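Local coordinates for IWS1 (Encephalitozoon cuniculi, PDB 2XPP), which probably acts as a nuclear transcription factor of the IWS1 family that helps regulate transcription by RNA polymerase II, at residues E39-I44 against N80-K85; D64-W69 against D89-M94. One frame throughout, in Å; residues are numbered along the deposited sequence.

Contact 1 (E39-I44 against N80-K85)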
ATOM      1  N   GLU A  39     -13.244   6.534  -8.049  1.00 16.83           N
ATOM      2  CA  GLU A  39     -13.611   7.888  -8.480  1.00 19.24           C
ATOM      3  C   GLU A  39     -12.541   8.920  -8.066  1.00 18.84           C
ATOM      4  O   GLU A  39     -12.493  10.038  -8.607  1.00 19.45           O
ATOM      5  CB  GLU A  39     -15.000   8.288  -7.960  1.00 20.05           C
ATOM      6  CG  GLU A  39     -16.127   7.489  -8.650  1.00 23.52           C
ATOM      7  CD  GLU A  39     -17.504   7.601  -7.969  1.00 29.40           C
ATOM      8  OE1 GLU A  39     -17.590   8.200  -6.877  1.00 33.45           O
ATOM      9  OE2 GLU A  39     -18.512   7.083  -8.542  1.00 31.06           O
ATOM     10  N   ASN A  40     -11.688   8.541  -7.116  1.00 17.66           N
ATOM     11  CA  ASN A  40     -10.744   9.500  -6.532  1.00 18.11           C
ATOM     12  C   ASN A  40      -9.282   9.138  -6.745  1.00 17.19           C
ATOM     13  O   ASN A  40      -8.399   9.951  -6.449  1.00 17.70           O
ATOM     14  CB  ASN A  40     -11.019   9.648  -5.034  1.00 17.25           C
ATOM     15  CG  ASN A  40     -12.283  10.414  -4.759  1.00 21.32           C
ATOM     16  OD1 ASN A  40     -12.293  11.649  -4.813  1.00 25.25           O
ATOM     17  ND2 ASN A  40     -13.377   9.708  -4.513  1.00 20.12           N
ATOM     18  N   VAL A  41      -9.015   7.916  -7.192  1.00 17.09           N
ATOM     19  CA  VAL A  41      -7.637   7.429  -7.240  1.00 16.61           C
ATOM     20  C   VAL A  41      -6.723   8.299  -8.122  1.00 18.46           C
ATOM     21  O   VAL A  41      -5.544   8.492  -7.758  1.00 17.73           O
ATOM     22  CB  VAL A  41      -7.494   5.915  -7.622  1.00 16.29           C
ATOM     23  CG1 VAL A  41      -7.946   5.607  -9.055  1.00 18.74           C
ATOM     24  CG2 VAL A  41      -6.072   5.436  -7.375  1.00 16.44           C
ATOM     25  N   GLU A  42      -7.227   8.774  -9.257  1.00 18.83           N
ATOM     26  CA  GLU A  42      -6.356   9.552 -10.178  1.00 21.93           C
ATOM     27  C   GLU A  42      -5.928  10.858  -9.521  1.00 21.14           C
ATOM     28  O   GLU A  42      -4.726  11.182  -9.484  1.00 22.24           O
ATOM     29  CB  GLU A  42      -7.032   9.780 -11.523  1.00 23.85           C
ATOM     30  CG  GLU A  42      -6.996   8.522 -12.398  1.00 31.10           C
ATOM     31  CD  GLU A  42      -7.583   8.715 -13.836  1.00 41.41           C
ATOM     32  OE1 GLU A  42      -8.248   9.756 -14.128  1.00 47.05           O
ATOM     33  OE2 GLU A  42      -7.376   7.804 -14.685  1.00 44.85           O
ATOM     34  N   GLU A  43      -6.881  11.540  -8.920  1.00 20.13           N
ATOM     35  CA  GLU A  43      -6.585  12.791  -8.216  1.00 22.50           C
ATOM     36  C   GLU A  43      -5.675  12.604  -7.023  1.00 21.49           C
ATOM     37  O   GLU A  43      -4.669  13.320  -6.881  1.00 21.77           O
ATOM     38  CB  GLU A  43      -7.859  13.460  -7.720  1.00 22.52           C
ATOM     39  CG  GLU A  43      -7.586  14.829  -7.117  1.00 27.06           C
ATOM     40  CD  GLU A  43      -8.778  15.420  -6.379  1.00 33.43           C
ATOM     41  OE1 GLU A  43      -9.942  15.027  -6.657  1.00 34.66           O
ATOM     42  OE2 GLU A  43      -8.531  16.302  -5.530  1.00 33.46           O
ATOM     43  N   ILE A  44      -6.038  11.659  -6.153  1.00 19.91           N
ATOM     44  CA  ILE A  44      -5.253  11.416  -4.948  1.00 18.92           C
ATOM     45  C   ILE A  44      -3.839  10.928  -5.300  1.00 18.73           C
ATOM     46  O   ILE A  44      -2.860  11.340  -4.666  1.00 18.87           O
ATOM     47  CB  ILE A  44      -6.000  10.483  -3.977  1.00 17.21           C
ATOM     48  CG1 ILE A  44      -7.190  11.253  -3.370  1.00 18.96           C
ATOM     49  CG2 ILE A  44      -5.036   9.923  -2.862  1.00 16.65           C
ATOM     50  CD1 ILE A  44      -8.096  10.431  -2.513  1.00 19.19           C
ATOM     51  N   ASN A  80     -10.471  -2.601  -7.728  1.00 13.57           N
ATOM     52  CA  ASN A  80     -10.349  -2.474  -9.172  1.00 14.03           C
ATOM     53  C   ASN A  80      -8.882  -2.351  -9.591  1.00 13.98           C
ATOM     54  O   ASN A  80      -8.090  -1.681  -8.900  1.00 16.01           O
ATOM     55  CB  ASN A  80     -11.115  -1.222  -9.626  1.00 14.55           C
ATOM     56  CG  ASN A  80     -11.208  -1.108 -11.077  1.00 18.15           C
ATOM     57  OD1 ASN A  80     -10.204  -0.923 -11.784  1.00 18.79           O
ATOM     58  ND2 ASN A  80     -12.459  -1.217 -11.602  1.00 19.49           N
ATOM     59  N   ILE A  81      -8.528  -3.049 -10.669  1.00 14.33           N
ATOM     60  CA  ILE A  81      -7.103  -3.138 -11.084  1.00 15.55           C
ATOM     61  C   ILE A  81      -6.519  -1.718 -11.343  1.00 15.87           C
ATOM     62  O   ILE A  81      -5.280  -1.500 -11.261  1.00 16.27           O
ATOM     63  CB  ILE A  81      -6.941  -4.090 -12.320  1.00 15.42           C
ATOM     64  CG1 ILE A  81      -5.457  -4.534 -12.442  1.00 17.09           C
ATOM     65  CG2 ILE A  81      -7.475  -3.447 -13.589  1.00 18.73           C
ATOM     66  CD1 ILE A  81      -5.195  -5.507 -13.517  1.00 20.29           C
ATOM     67  N   LYS A  82      -7.379  -0.752 -11.665  1.00 15.98           N
ATOM     68  CA  LYS A  82      -6.836   0.615 -11.902  1.00 18.59           C
ATOM     69  C   LYS A  82      -6.238   1.180 -10.611  1.00 16.60           C
ATOM     70  O   LYS A  82      -5.181   1.851 -10.627  1.00 16.83           O
ATOM     71  CB  LYS A  82      -7.906   1.525 -12.476  1.00 20.06           C
ATOM     72  CG  LYS A  82      -7.499   3.005 -12.476  1.00 25.93           C
ATOM     73  CD  LYS A  82      -8.450   3.794 -13.345  1.00 31.76           C
ATOM     74  CE  LYS A  82      -8.509   5.264 -12.958  1.00 35.63           C
ATOM     75  NZ  LYS A  82      -9.743   5.576 -12.112  1.00 37.26           N
ATOM     76  N   ILE A  83      -6.883   0.891  -9.473  1.00 15.19           N
ATOM     77  CA  ILE A  83      -6.354   1.234  -8.168  1.00 15.30           C
ATOM     78  C   ILE A  83      -5.053   0.504  -7.823  1.00 14.96           C
ATOM     79  O   ILE A  83      -4.061   1.127  -7.366  1.00 14.73           O
ATOM     80  CB  ILE A  83      -7.396   0.966  -7.053  1.00 15.00           C
ATOM     81  CG1 ILE A  83      -8.693   1.723  -7.395  1.00 18.46           C
ATOM     82  CG2 ILE A  83      -6.772   1.269  -5.664  1.00 17.38           C
ATOM     83  CD1 ILE A  83      -9.921   1.060  -6.764  1.00 17.93           C
ATOM     84  N   ARG A  84      -5.047  -0.797  -8.088  1.00 13.27           N
ATOM     85  CA  ARG A  84      -3.877  -1.647  -7.843  1.00 13.35           C
ATOM     86  C   ARG A  84      -2.680  -1.093  -8.617  1.00 14.76           C
ATOM     87  O   ARG A  84      -1.586  -0.912  -8.048  1.00 15.14           O
ATOM     88  CB  ARG A  84      -4.172  -3.087  -8.242  1.00 12.66           C
ATOM     89  CG  ARG A  84      -5.366  -3.608  -7.417  1.00 12.93           C
ATOM     90  CD  ARG A  84      -5.471  -5.115  -7.337  1.00 15.72           C
ATOM     91  NE  ARG A  84      -5.312  -5.899  -8.569  1.00 16.60           N
ATOM     92  CZ  ARG A  84      -6.334  -6.380  -9.297  1.00 21.12           C
ATOM     93  NH1 ARG A  84      -7.580  -6.059  -8.983  1.00 20.05           N
ATOM     94  NH2 ARG A  84      -6.121  -7.152 -10.363  1.00 17.59           N
ATOM     95  N   LYS A  85      -2.883  -0.830  -9.894  1.00 13.69           N
ATOM     96  CA  LYS A  85      -1.770  -0.346 -10.743  1.00 14.87           C
ATOM     97  C   LYS A  85      -1.285   1.015 -10.286  1.00 15.97           C
ATOM     98  O   LYS A  85      -0.061   1.234 -10.123  1.00 16.51           O
ATOM     99  CB  LYS A  85      -2.211  -0.267 -12.191  1.00 16.05           C
ATOM    100  CG  LYS A  85      -2.287  -1.633 -12.761  1.00 16.87           C
ATOM    101  CD  LYS A  85      -2.679  -1.520 -14.207  1.00 21.30           C
ATOM    102  CE  LYS A  85      -2.555  -2.879 -14.807  1.00 29.01           C
ATOM    103  NZ  LYS A  85      -2.878  -2.803 -16.256  1.00 33.65           N
TER
HETATM  104  O   HOH W   1      -9.983   8.514 -10.429  1.00 20.18           O

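Contact 2 (D64-W69 against D89-M94)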
ATOM      1  N   ASP A  64       0.047   3.621   5.672  1.00 13.59           N
ATOM      2  CA  ASP A  64      -1.105   2.899   6.265  1.00 15.62           C
ATOM      3  C   ASP A  64      -2.328   3.001   5.359  1.00 15.04           C
ATOM      4  O   ASP A  64      -3.035   1.985   5.156  1.00 14.45           O
ATOM      5  CB  ASP A  64      -1.487   3.489   7.642  1.00 16.58           C
ATOM      6  CG  ASP A  64      -0.422   3.289   8.714  1.00 22.90           C
ATOM      7  OD1 ASP A  64       0.653   2.693   8.475  1.00 26.05           O
ATOM      8  OD2 ASP A  64      -0.681   3.762   9.838  1.00 23.83           O
ATOM      9  N   GLU A  65      -2.605   4.197   4.822  1.00 13.86           N
ATOM     10  CA  GLU A  65      -3.803   4.412   3.969  1.00 14.14           C
ATOM     11  C   GLU A  65      -3.579   3.778   2.599  1.00 13.14           C
ATOM     12  O   GLU A  65      -4.502   3.180   2.027  1.00 12.89           O
ATOM     13  CB  GLU A  65      -4.118   5.909   3.782  1.00 14.77           C
ATOM     14  CG  GLU A  65      -4.833   6.465   5.035  1.00 17.46           C
ATOM     15  CD  GLU A  65      -3.957   6.438   6.274  1.00 20.24           C
ATOM     16  OE1 GLU A  65      -2.744   6.790   6.210  1.00 19.89           O
ATOM     17  OE2 GLU A  65      -4.472   6.061   7.343  1.00 23.34           O
ATOM     18  N   ILE A  66      -2.348   3.888   2.079  1.00 12.17           N
ATOM     19  CA  ILE A  66      -2.049   3.244   0.787  1.00 12.06           C
ATOM     20  C   ILE A  66      -2.260   1.717   0.906  1.00 12.78           C
ATOM     21  O   ILE A  66      -2.937   1.100   0.052  1.00 10.71           O
ATOM     22  CB  ILE A  66      -0.669   3.592   0.262  1.00 11.95           C
ATOM     23  CG1 ILE A  66      -0.662   5.087  -0.132  1.00 13.63           C
ATOM     24  CG2 ILE A  66      -0.360   2.738  -0.999  1.00 13.34           C
ATOM     25  CD1 ILE A  66       0.818   5.610  -0.398  1.00 13.17           C
ATOM     26  N   LYS A  67      -1.702   1.128   1.968  1.00 12.14           N
ATOM     27  CA  LYS A  67      -1.920  -0.292   2.297  1.00 12.58           C
ATOM     28  C   LYS A  67      -3.420  -0.626   2.347  1.00 13.48           C
ATOM     29  O   LYS A  67      -3.859  -1.594   1.737  1.00 12.48           O
ATOM     30  CB  LYS A  67      -1.320  -0.604   3.649  1.00 13.70           C
ATOM     31  CG  LYS A  67      -1.555  -2.061   4.137  1.00 15.32           C
ATOM     32  CD  LYS A  67      -0.944  -2.231   5.522  1.00 17.68           C
ATOM     33  CE  LYS A  67      -1.012  -3.658   5.953  1.00 22.99           C
ATOM     34  NZ  LYS A  67      -0.668  -3.684   7.430  1.00 27.46           N
ATOM     35  N   GLY A  68      -4.176   0.158   3.109  1.00 13.88           N
ATOM     36  CA  GLY A  68      -5.648  -0.049   3.202  1.00 13.68           C
ATOM     37  C   GLY A  68      -6.345  -0.071   1.862  1.00 13.45           C
ATOM     38  O   GLY A  68      -7.243  -0.915   1.615  1.00 13.39           O
ATOM     39  N   TRP A  69      -6.023   0.890   1.022  1.00 11.77           N
ATOM     40  CA  TRP A  69      -6.611   0.948  -0.334  1.00 11.27           C
ATOM     41  C   TRP A  69      -6.243  -0.269  -1.202  1.00 12.60           C
ATOM     42  O   TRP A  69      -7.012  -0.643  -2.125  1.00 12.99           O
ATOM     43  CB  TRP A  69      -6.189   2.226  -1.046  1.00 12.02           C
ATOM     44  CG  TRP A  69      -6.973   3.491  -0.681  1.00 11.90           C
ATOM     45  CD1 TRP A  69      -7.310   3.964   0.562  1.00 13.67           C
ATOM     46  CD2 TRP A  69      -7.451   4.461  -1.621  1.00 12.63           C
ATOM     47  NE1 TRP A  69      -8.002   5.159   0.440  1.00 13.29           N
ATOM     48  CE2 TRP A  69      -8.087   5.483  -0.888  1.00 13.52           C
ATOM     49  CE3 TRP A  69      -7.430   4.537  -3.027  1.00 13.79           C
ATOM     50  CZ2 TRP A  69      -8.683   6.603  -1.518  1.00 14.78           C
ATOM     51  CZ3 TRP A  69      -8.020   5.627  -3.648  1.00 14.58           C
ATOM     52  CH2 TRP A  69      -8.647   6.640  -2.882  1.00 14.27           C
ATOM     53  N   ASP A  89       2.363   2.155  -8.643  1.00 16.27           N
ATOM     54  CA  ASP A  89       3.174   3.198  -9.322  1.00 18.96           C
ATOM     55  C   ASP A  89       3.597   4.296  -8.331  1.00 18.74           C
ATOM     56  O   ASP A  89       4.777   4.747  -8.364  1.00 18.85           O
ATOM     57  CB  ASP A  89       2.357   3.809 -10.474  1.00 21.15           C
ATOM     58  CG  ASP A  89       3.088   4.916 -11.224  1.00 31.50           C
ATOM     59  OD1 ASP A  89       4.300   4.765 -11.541  1.00 40.38           O
ATOM     60  OD2 ASP A  89       2.405   5.930 -11.539  1.00 40.55           O
ATOM     61  N   VAL A  90       2.646   4.781  -7.534  1.00 15.67           N
ATOM     62  CA  VAL A  90       2.931   5.743  -6.447  1.00 16.36           C
ATOM     63  C   VAL A  90       4.070   5.255  -5.503  1.00 15.69           C
ATOM     64  O   VAL A  90       5.059   5.973  -5.293  1.00 15.94           O
ATOM     65  CB  VAL A  90       1.672   6.092  -5.629  1.00 15.40           C
ATOM     66  CG1 VAL A  90       2.019   6.844  -4.307  1.00 17.33           C
ATOM     67  CG2 VAL A  90       0.729   6.969  -6.478  1.00 18.41           C
ATOM     68  N   LEU A  91       3.897   4.050  -4.965  1.00 13.99           N
ATOM     69  CA  LEU A  91       4.870   3.464  -4.023  1.00 12.75           C
ATOM     70  C   LEU A  91       6.284   3.407  -4.620  1.00 14.44           C
ATOM     71  O   LEU A  91       7.262   3.649  -3.911  1.00 14.87           O
ATOM     72  CB  LEU A  91       4.394   2.067  -3.628  1.00 12.21           C
ATOM     73  CG  LEU A  91       3.186   2.065  -2.697  1.00 10.67           C
ATOM     74  CD1 LEU A  91       2.678   0.696  -2.595  1.00 11.14           C
ATOM     75  CD2 LEU A  91       3.523   2.601  -1.288  1.00 12.11           C
ATOM     76  N   LYS A  92       6.379   3.139  -5.920  1.00 15.11           N
ATOM     77  CA  LYS A  92       7.670   2.986  -6.591  1.00 16.96           C
ATOM     78  C   LYS A  92       8.453   4.299  -6.548  1.00 17.39           C
ATOM     79  O   LYS A  92       9.720   4.307  -6.561  1.00 18.92           O
ATOM     80  CB  LYS A  92       7.468   2.578  -8.066  1.00 19.44           C
ATOM     81  CG  LYS A  92       8.719   2.362  -8.800  1.00 25.88           C
ATOM     82  CD  LYS A  92       8.363   1.732 -10.133  1.00 31.42           C
ATOM     83  CE  LYS A  92       9.177   2.299 -11.259  1.00 36.57           C
ATOM     84  NZ  LYS A  92       8.751   1.614 -12.521  1.00 39.67           N
ATOM     85  N   THR A  93       7.713   5.407  -6.494  1.00 16.04           N
ATOM     86  CA  THR A  93       8.311   6.743  -6.564  1.00 18.41           C
ATOM     87  C   THR A  93       8.760   7.279  -5.206  1.00 18.28           C
ATOM     88  O   THR A  93       9.423   8.320  -5.160  1.00 20.00           O
ATOM     89  CB  THR A  93       7.375   7.826  -7.192  1.00 18.17           C
ATOM     90  OG1 THR A  93       6.325   8.177  -6.287  1.00 20.12           O
ATOM     91  CG2 THR A  93       6.788   7.386  -8.557  1.00 21.30           C
ATOM     92  N   MET A  94       8.375   6.609  -4.130  1.00 17.30           N
ATOM     93  CA  MET A  94       8.627   7.121  -2.770  1.00 16.78           C
ATOM     94  C   MET A  94       9.931   6.626  -2.153  1.00 17.59           C
ATOM     95  O   MET A  94      10.321   5.456  -2.359  1.00 17.55           O
ATOM     96  CB  MET A  94       7.441   6.729  -1.869  1.00 16.37           C
ATOM     97  CG  MET A  94       6.229   7.529  -2.216  1.00 17.13           C
ATOM     98  SD  MET A  94       4.832   6.895  -1.283  1.00 18.52           S
ATOM     99  CE  MET A  94       3.797   8.340  -1.249  1.00 22.18           C
TER

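Contact 1 (E39-I44 against N80-K85)
Val41, Glu42, Lys82 and Ile83 make a partly buried helix-helix contact in the all-helical, TFIIS N-terminal-like domain of IWS1, where helix 36-48 runs beside the start of helix 81-92. The short segments are nearly parallel, their axes inclined by 20° and 9.9 Å apart at closest approach. On the buried side, Val41 points its side chain at the other helix, and CG1 of Val41 lies 4.3 Å from CG1 of Ile83.

On the solvent side the contact becomes polar. Lys82 leaves its helix with CG anti to the backbone N (chi1 168°), which sends the chain across to the neighbouring helix. The side chains of Glu42 and Lys82 meet at about a right angle, with CE of Lys82 3.3 Å from OE2 of Glu42. A bend at the last torsion then turns NZ of Lys82 to CG1 of Val41, 3.5 Å away. NZ of Lys82 stays 4.1 Å from OE2 of Glu42; the opposite charges probably attract, but the distance is beyond a salt bridge. A water accepts from the backbone N of Glu42 and, weakly, from NZ of Lys82. Asn80 is the N-cap of helix 81-92: N of Lys82 lies in the plane of the Asn80 amide and donates to a lone pair of OD1 of Asn80 at 2.8 Å, with an N-H...O angle of 168°.

Contact 2 (D64-W69 against D89-M94)
Ile66 meets Val90, Leu91 and Met94 in an entirely apolar contact, with no hydrogen bond between the two segments. Its side chain projects from helix 62-70 toward the end of helix 81-92 and the turn after it. CG2 of Ile66 meets Leu91 alone, 3.9 Å from CD2 of Leu91 and almost as near to its CG and CD1; the two side chains run antiparallel alongside each other. The longer branch touches all three partners. CD1 of Ile66 lies 4.1 Å from both CD2 of Leu91 and CE of Met94, reaching the latter tip to tip, and a little farther, 4.3 Å, from CG1 of Val90. Met94 spans the distance because its chain is extended beyond CG (chi2 173°, chi3 155°); its terminal methyl is the atom nearest the isoleucine, with the sulfur just behind.

The side-chain hydrogen bond here, that of Thr93, lies within 89-94. OG1 of Thr93 donates to a lone pair of O of Val90 at 2.7 Å, and the same oxygen accepts from N of Thr93 at 3.0 Å. Two donors from one residue thus grip this carbonyl, while N of Met94 bonds to O of Leu91; together they probably help hold the turn before Met94.

Other helices close around the cluster: Val90 also packs on Ser45 and Leu48 of helix 36-48, and Leu91 on Val110 of helix 106-115. Such interleaving of apolar side chains is characteristic of the hydrophobic interior of a helical bundle, here that of the TFIIS N-terminal-like domain.

In the fold
Contacts 1 and 2 share helix 81-92, contact 1 using its N-terminal start and contact 2 its C-terminal part, with centres 11 Å apart. Helix 36-48 is the partner in the first, helix 62-70 in the second. Contact 2 lies about 3 Å from the centre of the chain, and all its touching residues are buried and apolar. Contact 1, about 10 Å out, has a buried aliphatic side but an outer one of charged groups and water. Trp69 joins them: from the 64-69 segment its ring packs on Val41 and on Ile44, with CH2 of Trp69 3.8 Å from CD1 of Ile44, while its backbone O is touched by CG2 of Ile83, bringing all three helices together.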